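Local coordinates for protein hemoglobin component VII (PDB 1X46) that probably carries or stores oxygen in midge larvae as a haem-binding member of the globin family, at residues V5-G10 and D136-N141; L14-W19 and E74-M79; V91-G96 and Y143-P148. One frame throughout, in Å; residues are numbered along the deposited sequence.

Interaction 1: residues V5-G10 and D136-N141; sequences VDMEAG and DSAFNN
V5 and N141 meet as an extended backbone and a side-chain amide, an instance of an asparagine standing in for a second peptide. The backbone N of V5 donates to N141 OD1 over 2.9 Å, almost straight at 169°. In return N141 ND2 donates to V5 O at 2.8 Å. The acceptor lies nearly in the plane of the N141 amide, whereas seen from V5 the donor stands well above the carbonyl plane. The two bonds probably hold the amide against turning. A water bridges V5 O and S137 O, at 2.9 Å from each.

Two residues on, M7 supplies the apolar half. Its CB points at the helix and CG lies 4.0 Å from S137 CB. SD, at the end of an extended chi2, lies 3.6 Å from A138 CA; the bend at the last torsion (76°) then brings CE against A138 CB. This is the globin fold at its amino end: the segment leading into the first helix, 9-20, is fastened along the last long helix, 129-146, with E8 as N-cap of the former. With an alanine at N141, V5 N would probably lose its acceptor and V5 O keep only the bridging water among the partners described, so the leading segment would be held less firmly.

W4 packs on N141, and D6, whose CB points away from the helix, is bonded through OD1 to W4 NE1. M7 also rests on I12 and V15 of helix 9-20, while S137 OG bonds back to K133 O one turn earlier.

Interaction 2: residues L14-W19 and E74-M79; sequences LVKSSW and EAIALM
W19 presents one face of its indole to I76, and the methyl CD1 sits over the five-membered ring rather than the benzo ring. That carbon is 3.7 Å from the pyrrole centroid and 15° off the ring normal, a textbook CH-pi contact; its nearest ring atom is CG. With CG of W19 anti to its own backbone N (chi1 178°), the indole is carried across to the partner helix. At its edge the ring NE1 donates to N73 OD1, which helps to fix the rotation of the ring, and H23 meets the indole edge-to-face.

The same I76 methyl is shared with V15, whose CG1 lies 4.1 Å away and also packs at 4.2 Å on CE of M79. The K16 and I76 side chains slide past each other in opposite directions, I76 CG2 coming to 3.7 Å from K16 CG. Here the lysine illustrates how a long chain can be both apolar wall and polar hook. Fully extended beyond CG, it passes CE over I76 O at 3.4 Å and delivers NZ to M79 O at 2.9 Å, entering from above the carbonyl plane. Since M79 follows directly on the last turn of helix 59-78, the ammonium would probably be favoured by the negative end of the helix dipole.

Within helix 14-19, L14 O takes both S18 N and S18 OG, from opposite faces of its plane; S18 OG also bonds W135 NE1. The contact joins the first long helix of the globin fold, 9-20, to helix 59-78. The axes of the short segments approach to 10.2 Å, with a signed crossing angle of -143°, roughly antiparallel, and helix 129-146 packs against both, W135 touching V15 and I76.

Interaction 3: residues V91-G96 and Y143-P148; sequences VLKQQG and YSVVFP. With HEM (protoporphyrin IX containing Fe), chain B.
V145 and V146 pack on L92 and its neighbours, where the proximal helix of the globin fold, 85-100, lies beside the end of the last long helix, 129-146. The helix so packed carries H99, the axial ligand of the haem iron.

The valine torsions decide which methyl does the work. V145 holds CG1 anti to its backbone N (chi1 169°), and this branch faces both L92 and K93. L92, the residue before K93, contributes CB, 4.0 Å from V145 CG1 and 4.1 Å from V146 CG2. The lysine chain crosses the valine at about a right angle, extended beyond CG, and its CE lies 3.8 Å from V145 CG1; the 3.2 Å modelled between K93 CG and that methyl is too short to be relied on. V146 adopts almost the same rotamer as V145, yet uses both branches. CG2 lies against the backbone at L92 O, 3.4 Å away, and CG1 reaches CA of G96 at 4.0 Å; F109 of helix 106-123 covers V146 as well.

The close approach of the backbones is made possible by the missing side chain of G96. The CA atoms of G96 and V146 are 4.7 Å apart, and a beta carbon on G96 would crowd V146 O. The CB atoms of Y143 and F147 point away from helix 85-100, and the two side chains pack on each other, CB of Y143 lying over the centre of the F147 ring.

Q95 faces the ligand. Its chain is bent at the second torsion (-58°), which places OE1 3.3 Å from the haem carbon CHB. A water occupies an iron coordination site, and Q95 O accepts a hydrogen bond from ND1 of H99.

The three contacts sample one all-helical globin. Interactions 1 and 2 have centres about 11 Å apart, share helix 9-20 and touch directly, with SD of M7 3.6 Å from CE of M79; the two methionines thus join them into one apolar patch. Interaction 3 lies about 15 Å from interaction 1, centre to centre, and follows on along helix 129-146; from interaction 2 it is about 17 Å away, touching it where E74 OE1 lies against V91 CG2. Along the chain, both segments of interaction 2 fall between the two that interaction 1 brings together, whereas the segments of interactions 1 and 3 alternate. Helix 129-146 therefore ties the amino end to the proximal helix carrying the haem ligand.

Interaction 1: residues V5-G10 and D136-N141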
loop_
_atom_site.group_PDB
_atom_site.type_symbol
_atom_site.label_atom_id
_atom_site.label_comp_id
_atom_site.label_asym_id
_atom_site.label_seq_id
_atom_site.Cartn_x
_atom_site.Cartn_y
_atom_site.Cartn_z
ATOM N N VAL A 5 -9.785 -13.206 -6.377
ATOM C CA VAL A 5 -11.014 -13.718 -5.771
ATOM C C VAL A 5 -11.811 -12.453 -5.468
ATOM O O VAL A 5 -11.412 -11.648 -4.617
ATOM C CB VAL A 5 -10.715 -14.563 -4.469
ATOM C CG1 VAL A 5 -11.992 -14.928 -3.685
ATOM C CG2 VAL A 5 -9.911 -15.817 -4.788
ATOM N N ASP A 6 -12.913 -12.231 -6.176
ATOM C CA ASP A 6 -13.717 -11.016 -5.975
ATOM C C ASP A 6 -14.055 -10.773 -4.506
ATOM O O ASP A 6 -14.459 -11.685 -3.791
ATOM C CB ASP A 6 -15.016 -11.081 -6.787
ATOM C CG ASP A 6 -14.770 -10.993 -8.282
ATOM O OD1 ASP A 6 -14.273 -9.941 -8.744
ATOM O OD2 ASP A 6 -15.052 -11.924 -9.073
ATOM N N MET A 7 -13.875 -9.540 -4.064
ATOM C CA MET A 7 -14.106 -9.207 -2.667
ATOM C C MET A 7 -15.587 -9.055 -2.427
ATOM O O MET A 7 -16.326 -8.620 -3.301
ATOM C CB MET A 7 -13.434 -7.891 -2.311
ATOM C CG MET A 7 -11.945 -8.013 -2.082
ATOM S SD MET A 7 -11.200 -6.396 -1.764
ATOM C CE MET A 7 -11.746 -6.151 -0.076
ATOM N N GLU A 8 -16.000 -9.396 -1.224
ATOM C CA GLU A 8 -17.350 -9.083 -0.770
ATOM C C GLU A 8 -17.488 -7.581 -0.548
ATOM O O GLU A 8 -16.521 -6.902 -0.215
ATOM C CB GLU A 8 -17.675 -9.875 0.493
ATOM C CG GLU A 8 -17.965 -11.347 0.209
ATOM C CD GLU A 8 -17.813 -12.231 1.438
ATOM O OE1 GLU A 8 -18.793 -12.357 2.208
ATOM O OE2 GLU A 8 -16.718 -12.809 1.636
ATOM N N ALA A 9 -18.679 -7.047 -0.770
ATOM C CA ALA A 9 -18.955 -5.614 -0.639
ATOM C C ALA A 9 -18.685 -5.026 0.752
ATOM O O ALA A 9 -18.225 -3.888 0.882
ATOM C CB ALA A 9 -20.411 -5.312 -1.080
ATOM N N GLY A 10 -18.994 -5.804 1.785
ATOM C CA GLY A 10 -18.739 -5.396 3.148
ATOM C C GLY A 10 -17.254 -5.262 3.441
ATOM O O GLY A 10 -16.879 -4.340 4.168
ATOM N N ASP A 136 -6.544 -8.397 3.704
ATOM C CA ASP A 136 -5.846 -9.564 3.155
ATOM C C ASP A 136 -6.426 -9.867 1.774
ATOM O O ASP A 136 -5.675 -10.156 0.844
ATOM C CB ASP A 136 -6.022 -10.773 4.103
ATOM C CG ASP A 136 -5.002 -10.796 5.239
ATOM O OD1 ASP A 136 -4.098 -9.952 5.264
ATOM O OD2 ASP A 136 -5.002 -11.653 6.131
ATOM N N SER A 137 -7.755 -9.786 1.663
ATOM C CA SER A 137 -8.444 -10.089 0.393
ATOM C C SER A 137 -8.106 -9.051 -0.669
ATOM O O SER A 137 -7.929 -9.407 -1.841
ATOM C CB SER A 137 -9.959 -10.178 0.598
ATOM O OG SER A 137 -10.261 -11.282 1.438
ATOM N N ALA A 138 -8.036 -7.786 -0.259
ATOM C CA ALA A 138 -7.660 -6.704 -1.156
ATOM C C ALA A 138 -6.219 -6.869 -1.658
ATOM O O ALA A 138 -5.939 -6.779 -2.853
ATOM C CB ALA A 138 -7.833 -5.370 -0.457
ATOM N N PHE A 139 -5.304 -7.125 -0.735
ATOM C CA PHE A 139 -3.922 -7.374 -1.127
ATOM C C PHE A 139 -3.754 -8.596 -2.028
ATOM O O PHE A 139 -2.977 -8.550 -2.972
ATOM C CB PHE A 139 -2.993 -7.456 0.094
ATOM C CG PHE A 139 -2.514 -6.110 0.575
ATOM C CD1 PHE A 139 -1.557 -5.418 -0.153
ATOM C CD2 PHE A 139 -3.008 -5.540 1.730
ATOM C CE1 PHE A 139 -1.087 -4.144 0.277
ATOM C CE2 PHE A 139 -2.543 -4.282 2.150
ATOM C CZ PHE A 139 -1.596 -3.607 1.420
ATOM N N ASN A 140 -4.469 -9.683 -1.739
ATOM C CA ASN A 140 -4.447 -10.869 -2.592
ATOM C C ASN A 140 -4.742 -10.471 -4.040
ATOM O O ASN A 140 -4.020 -10.869 -4.964
ATOM C CB ASN A 140 -5.504 -11.876 -2.127
ATOM C CG ASN A 140 -5.668 -13.081 -3.119
ATOM O OD1 ASN A 140 -6.563 -13.103 -4.007
ATOM N ND2 ASN A 140 -4.804 -14.048 -2.974
ATOM N N ASN A 141 -5.800 -9.678 -4.200
ATOM C CA ASN A 141 -6.226 -9.268 -5.535
ATOM C C ASN A 141 -5.215 -8.323 -6.185
ATOM O O ASN A 141 -4.879 -8.483 -7.354
ATOM C CB ASN A 141 -7.623 -8.680 -5.487
ATOM C CG ASN A 141 -8.683 -9.745 -5.288
ATOM O OD1 ASN A 141 -8.373 -10.936 -5.286
ATOM N ND2 ASN A 141 -9.955 -9.313 -5.127
HETATM O O HOH W 1 -9.389 -11.799 -2.580
#

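Interaction 2: residues L14-W19 and E74-M79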
loop_
_atom_site.group_PDB
_atom_site.type_symbol
_atom_site.label_atom_id
_atom_site.label_comp_id
_atom_site.label_asym_id
_atom_site.label_seq_id
_atom_site.Cartn_x
_atom_site.Cartn_y
_atom_site.Cartn_z
ATOM N N LEU A 14 -14.961 -2.112 4.542
ATOM C CA LEU A 14 -14.054 -2.136 5.704
ATOM C C LEU A 14 -12.697 -1.547 5.336
ATOM O O LEU A 14 -12.109 -0.792 6.126
ATOM C CB LEU A 14 -13.854 -3.546 6.237
ATOM C CG LEU A 14 -15.009 -4.195 7.009
ATOM C CD1 LEU A 14 -14.658 -5.650 7.328
ATOM C CD2 LEU A 14 -15.330 -3.431 8.270
ATOM N N VAL A 15 -12.218 -1.898 4.137
ATOM C CA VAL A 15 -11.001 -1.283 3.610
ATOM C C VAL A 15 -11.180 0.221 3.396
ATOM O O VAL A 15 -10.367 0.995 3.856
ATOM C CB VAL A 15 -10.556 -1.971 2.310
ATOM C CG1 VAL A 15 -9.433 -1.196 1.617
ATOM C CG2 VAL A 15 -10.160 -3.450 2.582
ATOM N N LYS A 16 -12.242 0.647 2.703
ATOM C CA LYS A 16 -12.413 2.089 2.479
ATOM C C LYS A 16 -12.508 2.882 3.800
ATOM O O LYS A 16 -11.873 3.939 3.938
ATOM C CB LYS A 16 -13.657 2.377 1.631
ATOM C CG LYS A 16 -13.567 1.931 0.200
ATOM C CD LYS A 16 -14.846 2.233 -0.588
ATOM C CE LYS A 16 -14.635 1.820 -2.049
ATOM N NZ LYS A 16 -15.871 1.961 -2.881
ATOM N N SER A 17 -13.258 2.357 4.771
ATOM C CA SER A 17 -13.454 3.099 6.017
ATOM C C SER A 17 -12.223 3.127 6.913
ATOM O O SER A 17 -11.917 4.158 7.503
ATOM C CB SER A 17 -14.685 2.628 6.791
ATOM O OG SER A 17 -14.647 1.246 7.045
ATOM N N SER A 18 -11.498 2.005 6.994
ATOM C CA SER A 18 -10.288 1.983 7.786
ATOM C C SER A 18 -9.161 2.787 7.112
ATOM O O SER A 18 -8.384 3.470 7.774
ATOM C CB SER A 18 -9.870 0.528 8.120
ATOM O OG SER A 18 -9.600 -0.231 6.959
ATOM N N TRP A 19 -9.119 2.739 5.779
ATOM C CA TRP A 19 -8.210 3.596 5.032
ATOM C C TRP A 19 -8.443 5.077 5.308
ATOM O O TRP A 19 -7.498 5.850 5.464
ATOM C CB TRP A 19 -8.308 3.287 3.535
ATOM C CG TRP A 19 -7.432 4.185 2.708
ATOM C CD1 TRP A 19 -7.850 5.091 1.756
ATOM C CD2 TRP A 19 -5.998 4.252 2.726
ATOM N NE1 TRP A 19 -6.754 5.709 1.197
ATOM C CE2 TRP A 19 -5.609 5.212 1.769
ATOM C CE3 TRP A 19 -4.999 3.585 3.450
ATOM C CZ2 TRP A 19 -4.251 5.547 1.541
ATOM C CZ3 TRP A 19 -3.657 3.908 3.214
ATOM C CH2 TRP A 19 -3.301 4.888 2.276
ATOM N N GLU A 74 -6.487 6.401 -5.029
ATOM C CA GLU A 74 -7.198 6.163 -6.273
ATOM C C GLU A 74 -7.629 4.725 -6.400
ATOM O O GLU A 74 -8.766 4.439 -6.817
ATOM C CB GLU A 74 -6.393 6.565 -7.502
ATOM C CG GLU A 74 -7.278 6.523 -8.745
ATOM C CD GLU A 74 -6.590 6.883 -10.047
ATOM O OE1 GLU A 74 -5.348 7.027 -10.094
ATOM O OE2 GLU A 74 -7.339 6.985 -11.046
ATOM N N ALA A 75 -6.726 3.802 -6.091
ATOM C CA ALA A 75 -7.089 2.387 -6.231
ATOM C C ALA A 75 -8.274 2.059 -5.326
ATOM O O ALA A 75 -9.221 1.375 -5.733
ATOM C CB ALA A 75 -5.881 1.493 -5.903
ATOM N N ILE A 76 -8.234 2.539 -4.093
ATOM C CA ILE A 76 -9.283 2.184 -3.170
ATOM C C ILE A 76 -10.601 2.837 -3.630
ATOM O O ILE A 76 -11.654 2.195 -3.558
ATOM C CB ILE A 76 -8.859 2.472 -1.690
ATOM C CG1 ILE A 76 -7.784 1.455 -1.290
ATOM C CG2 ILE A 76 -10.065 2.379 -0.733
ATOM C CD1 ILE A 76 -7.112 1.780 0.092
ATOM N N ALA A 77 -10.540 4.059 -4.179
ATOM C CA ALA A 77 -11.731 4.723 -4.755
ATOM C C ALA A 77 -12.387 3.942 -5.888
ATOM O O ALA A 77 -13.625 3.955 -6.018
ATOM C CB ALA A 77 -11.387 6.128 -5.251
ATOM N N LEU A 78 -11.557 3.260 -6.676
ATOM C CA LEU A 78 -12.004 2.439 -7.805
ATOM C C LEU A 78 -12.595 1.063 -7.426
ATOM O O LEU A 78 -13.157 0.369 -8.291
ATOM C CB LEU A 78 -10.883 2.264 -8.824
ATOM C CG LEU A 78 -10.436 3.543 -9.527
ATOM C CD1 LEU A 78 -9.171 3.257 -10.291
ATOM C CD2 LEU A 78 -11.530 4.078 -10.472
ATOM N N MET A 79 -12.450 0.669 -6.162
ATOM C CA MET A 79 -12.990 -0.611 -5.682
ATOM C C MET A 79 -14.505 -0.575 -5.573
ATOM O O MET A 79 -15.078 0.457 -5.278
ATOM C CB MET A 79 -12.434 -0.929 -4.308
ATOM C CG MET A 79 -11.020 -1.341 -4.344
ATOM S SD MET A 79 -10.281 -1.427 -2.678
ATOM C CE MET A 79 -11.057 -2.833 -1.950
#

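Interaction 3: residues V91-G96 and Y143-P148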
loop_
_atom_site.group_PDB
_atom_site.type_symbol
_atom_site.label_atom_id
_atom_site.label_comp_id
_atom_site.label_asym_id
_atom_site.label_seq_id
_atom_site.Cartn_x
_atom_site.Cartn_y
_atom_site.Cartn_z
ATOM N N VAL A 91 -4.311 0.642 -13.124
ATOM C CA VAL A 91 -3.505 1.292 -12.079
ATOM C C VAL A 91 -2.531 0.286 -11.445
ATOM O O VAL A 91 -1.322 0.545 -11.307
ATOM C CB VAL A 91 -4.378 1.937 -11.015
ATOM C CG1 VAL A 91 -3.551 2.275 -9.791
ATOM C CG2 VAL A 91 -5.005 3.197 -11.566
ATOM N N LEU A 92 -3.049 -0.885 -11.087
ATOM C CA LEU A 92 -2.221 -1.900 -10.437
ATOM C C LEU A 92 -1.123 -2.403 -11.355
ATOM O O LEU A 92 0.039 -2.534 -10.932
ATOM C CB LEU A 92 -3.071 -3.077 -9.946
ATOM C CG LEU A 92 -4.150 -2.732 -8.913
ATOM C CD1 LEU A 92 -5.081 -3.933 -8.651
ATOM C CD2 LEU A 92 -3.600 -2.107 -7.612
ATOM N N LYS A 93 -1.464 -2.682 -12.620
ATOM C CA LYS A 93 -0.477 -3.208 -13.560
ATOM C C LYS A 93 0.651 -2.210 -13.790
ATOM O O LYS A 93 1.847 -2.594 -13.855
ATOM C CB LYS A 93 -1.127 -3.558 -14.894
ATOM C CG LYS A 93 -1.708 -4.915 -14.891
ATOM C CD LYS A 93 -2.426 -5.192 -16.201
ATOM C CE LYS A 93 -3.493 -6.248 -15.983
ATOM N NZ LYS A 93 -4.243 -6.492 -17.252
ATOM N N GLN A 94 0.284 -0.939 -13.946
ATOM C CA GLN A 94 1.307 0.072 -14.141
ATOM C C GLN A 94 2.269 0.180 -12.956
ATOM O O GLN A 94 3.462 0.368 -13.139
ATOM C CB GLN A 94 0.678 1.429 -14.421
ATOM C CG GLN A 94 1.690 2.460 -14.928
ATOM C CD GLN A 94 2.297 2.109 -16.270
ATOM O OE1 GLN A 94 1.579 1.888 -17.245
ATOM N NE2 GLN A 94 3.624 2.002 -16.313
ATOM N N GLN A 95 1.748 0.033 -11.748
ATOM C CA GLN A 95 2.621 0.045 -10.563
ATOM C C GLN A 95 3.551 -1.155 -10.554
ATOM O O GLN A 95 4.715 -1.031 -10.201
ATOM C CB GLN A 95 1.821 0.126 -9.254
ATOM C CG GLN A 95 1.061 1.460 -9.070
ATOM C CD GLN A 95 1.998 2.646 -9.100
ATOM O OE1 GLN A 95 3.041 2.628 -8.443
ATOM N NE2 GLN A 95 1.670 3.655 -9.902
ATOM N N GLY A 96 3.065 -2.307 -11.005
ATOM C CA GLY A 96 3.917 -3.480 -11.120
ATOM C C GLY A 96 5.015 -3.259 -12.163
ATOM O O GLY A 96 6.172 -3.563 -11.909
ATOM N N TYR A 143 -1.996 -8.338 -5.618
ATOM C CA TYR A 143 -0.878 -9.206 -5.969
ATOM C C TYR A 143 -1.133 -10.060 -7.209
ATOM O O TYR A 143 -0.223 -10.334 -7.970
ATOM C CB TYR A 143 -0.519 -10.142 -4.792
ATOM C CG TYR A 143 -0.075 -9.416 -3.534
ATOM C CD1 TYR A 143 0.398 -8.101 -3.567
ATOM C CD2 TYR A 143 -0.156 -10.058 -2.291
ATOM C CE1 TYR A 143 0.793 -7.473 -2.413
ATOM C CE2 TYR A 143 0.249 -9.428 -1.130
ATOM C CZ TYR A 143 0.709 -8.131 -1.206
ATOM O OH TYR A 143 1.117 -7.450 -0.061
ATOM N N SER A 144 -2.385 -10.461 -7.404
ATOM C CA SER A 144 -2.707 -11.300 -8.546
ATOM C C SER A 144 -2.376 -10.592 -9.871
ATOM O O SER A 144 -2.055 -11.247 -10.857
ATOM C CB SER A 144 -4.173 -11.737 -8.487
ATOM O OG SER A 144 -5.040 -10.681 -8.833
ATOM N N VAL A 145 -2.434 -9.266 -9.853
ATOM C CA VAL A 145 -2.162 -8.456 -11.029
ATOM C C VAL A 145 -0.752 -7.881 -11.002
ATOM O O VAL A 145 -0.107 -7.769 -12.036
ATOM C CB VAL A 145 -3.221 -7.331 -11.152
ATOM C CG1 VAL A 145 -2.832 -6.315 -12.202
ATOM C CG2 VAL A 145 -4.583 -7.937 -11.456
ATOM N N VAL A 146 -0.278 -7.519 -9.807
ATOM C CA VAL A 146 1.049 -6.906 -9.679
ATOM C C VAL A 146 2.195 -7.922 -9.772
ATOM O O VAL A 146 3.169 -7.675 -10.468
ATOM C CB VAL A 146 1.152 -6.062 -8.381
ATOM C CG1 VAL A 146 2.603 -5.646 -8.035
ATOM C CG2 VAL A 146 0.268 -4.852 -8.478
ATOM N N PHE A 147 2.092 -9.054 -9.087
ATOM C CA PHE A 147 3.185 -10.041 -9.063
ATOM C C PHE A 147 3.641 -10.521 -10.451
ATOM O O PHE A 147 4.845 -10.585 -10.677
ATOM C CB PHE A 147 2.914 -11.237 -8.128
ATOM C CG PHE A 147 3.003 -10.914 -6.639
ATOM C CD1 PHE A 147 3.195 -9.609 -6.161
ATOM C CD2 PHE A 147 2.849 -11.946 -5.717
ATOM C CE1 PHE A 147 3.251 -9.365 -4.772
ATOM C CE2 PHE A 147 2.890 -11.707 -4.336
ATOM C CZ PHE A 147 3.094 -10.411 -3.876
ATOM N N PRO A 148 2.724 -10.811 -11.374
ATOM C CA PRO A 148 3.135 -11.200 -12.745
ATOM C C PRO A 148 3.906 -10.124 -13.492
ATOM O O PRO A 148 4.584 -10.465 -14.483
ATOM C CB PRO A 148 1.797 -11.461 -13.446
ATOM C CG PRO A 148 0.830 -11.789 -12.336
ATOM C CD PRO A 148 1.256 -10.844 -11.229
HETATM C CHA HEM B . 8.547 5.003 -6.572
HETATM C CHB HEM B . 3.969 3.842 -5.476
HETATM C CHC HEM B . 5.566 0.033 -2.947
HETATM C CHD HEM B . 10.137 1.177 -4.010
HETATM C C1A HEM B . 7.189 5.048 -6.435
HETATM C C2A HEM B . 6.341 6.093 -6.964
HETATM C C3A HEM B . 5.093 5.759 -6.650
HETATM C C4A HEM B . 5.080 4.491 -5.975
HETATM C CMA HEM B . 3.827 6.570 -7.004
HETATM C CAA HEM B . 6.838 7.404 -7.652
HETATM C CBA HEM B . 7.288 7.276 -9.121
HETATM C CGA HEM B . 6.114 6.918 -10.001
HETATM O O1A HEM B . 6.165 5.874 -10.681
HETATM O O2A HEM B . 5.107 7.682 -10.027
HETATM C C1B HEM B . 3.990 2.746 -4.656
HETATM C C2B HEM B . 2.857 2.090 -4.047
HETATM C C3B HEM B . 3.306 1.028 -3.341
HETATM C C4B HEM B . 4.745 0.989 -3.521
HETATM C CMB HEM B . 1.394 2.592 -4.197
HETATM C CAB HEM B . 2.570 -0.025 -2.481
HETATM C CBB HEM B . 1.245 -0.137 -2.390
HETATM C C1C HEM B . 6.930 -0.004 -2.996
HETATM C C2C HEM B . 7.811 -0.983 -2.366
HETATM C C3C HEM B . 9.072 -0.646 -2.632
HETATM C C4C HEM B . 9.047 0.529 -3.480
HETATM C CMC HEM B . 7.327 -2.198 -1.535
HETATM C CAC HEM B . 10.360 -1.384 -2.183
HETATM C C1D HEM B . 10.108 2.268 -4.832
HETATM C C2D HEM B . 11.285 2.897 -5.372
HETATM C C3D HEM B . 10.793 4.068 -6.167
HETATM C C4D HEM B . 9.360 4.059 -5.992
HETATM C CMD HEM B . 12.744 2.440 -5.167
HETATM C CAD HEM B . 11.673 5.074 -6.951
HETATM C CBD HEM B . 12.224 6.149 -6.020
HETATM C CGD HEM B . 13.184 7.052 -6.771
HETATM O O1D HEM B . 13.117 7.121 -8.019
HETATM O O2D HEM B . 14.041 7.685 -6.111
HETATM N NA HEM B . 6.393 4.086 -5.853
HETATM N NB HEM B . 5.147 2.053 -4.289
HETATM N NC HEM B . 7.716 0.903 -3.684
HETATM N ND HEM B . 8.960 2.964 -5.235
HETATM FE FE HEM B . 7.052 2.498 -4.771
HETATM O O HOH W 2 7.236 3.579 -3.003
#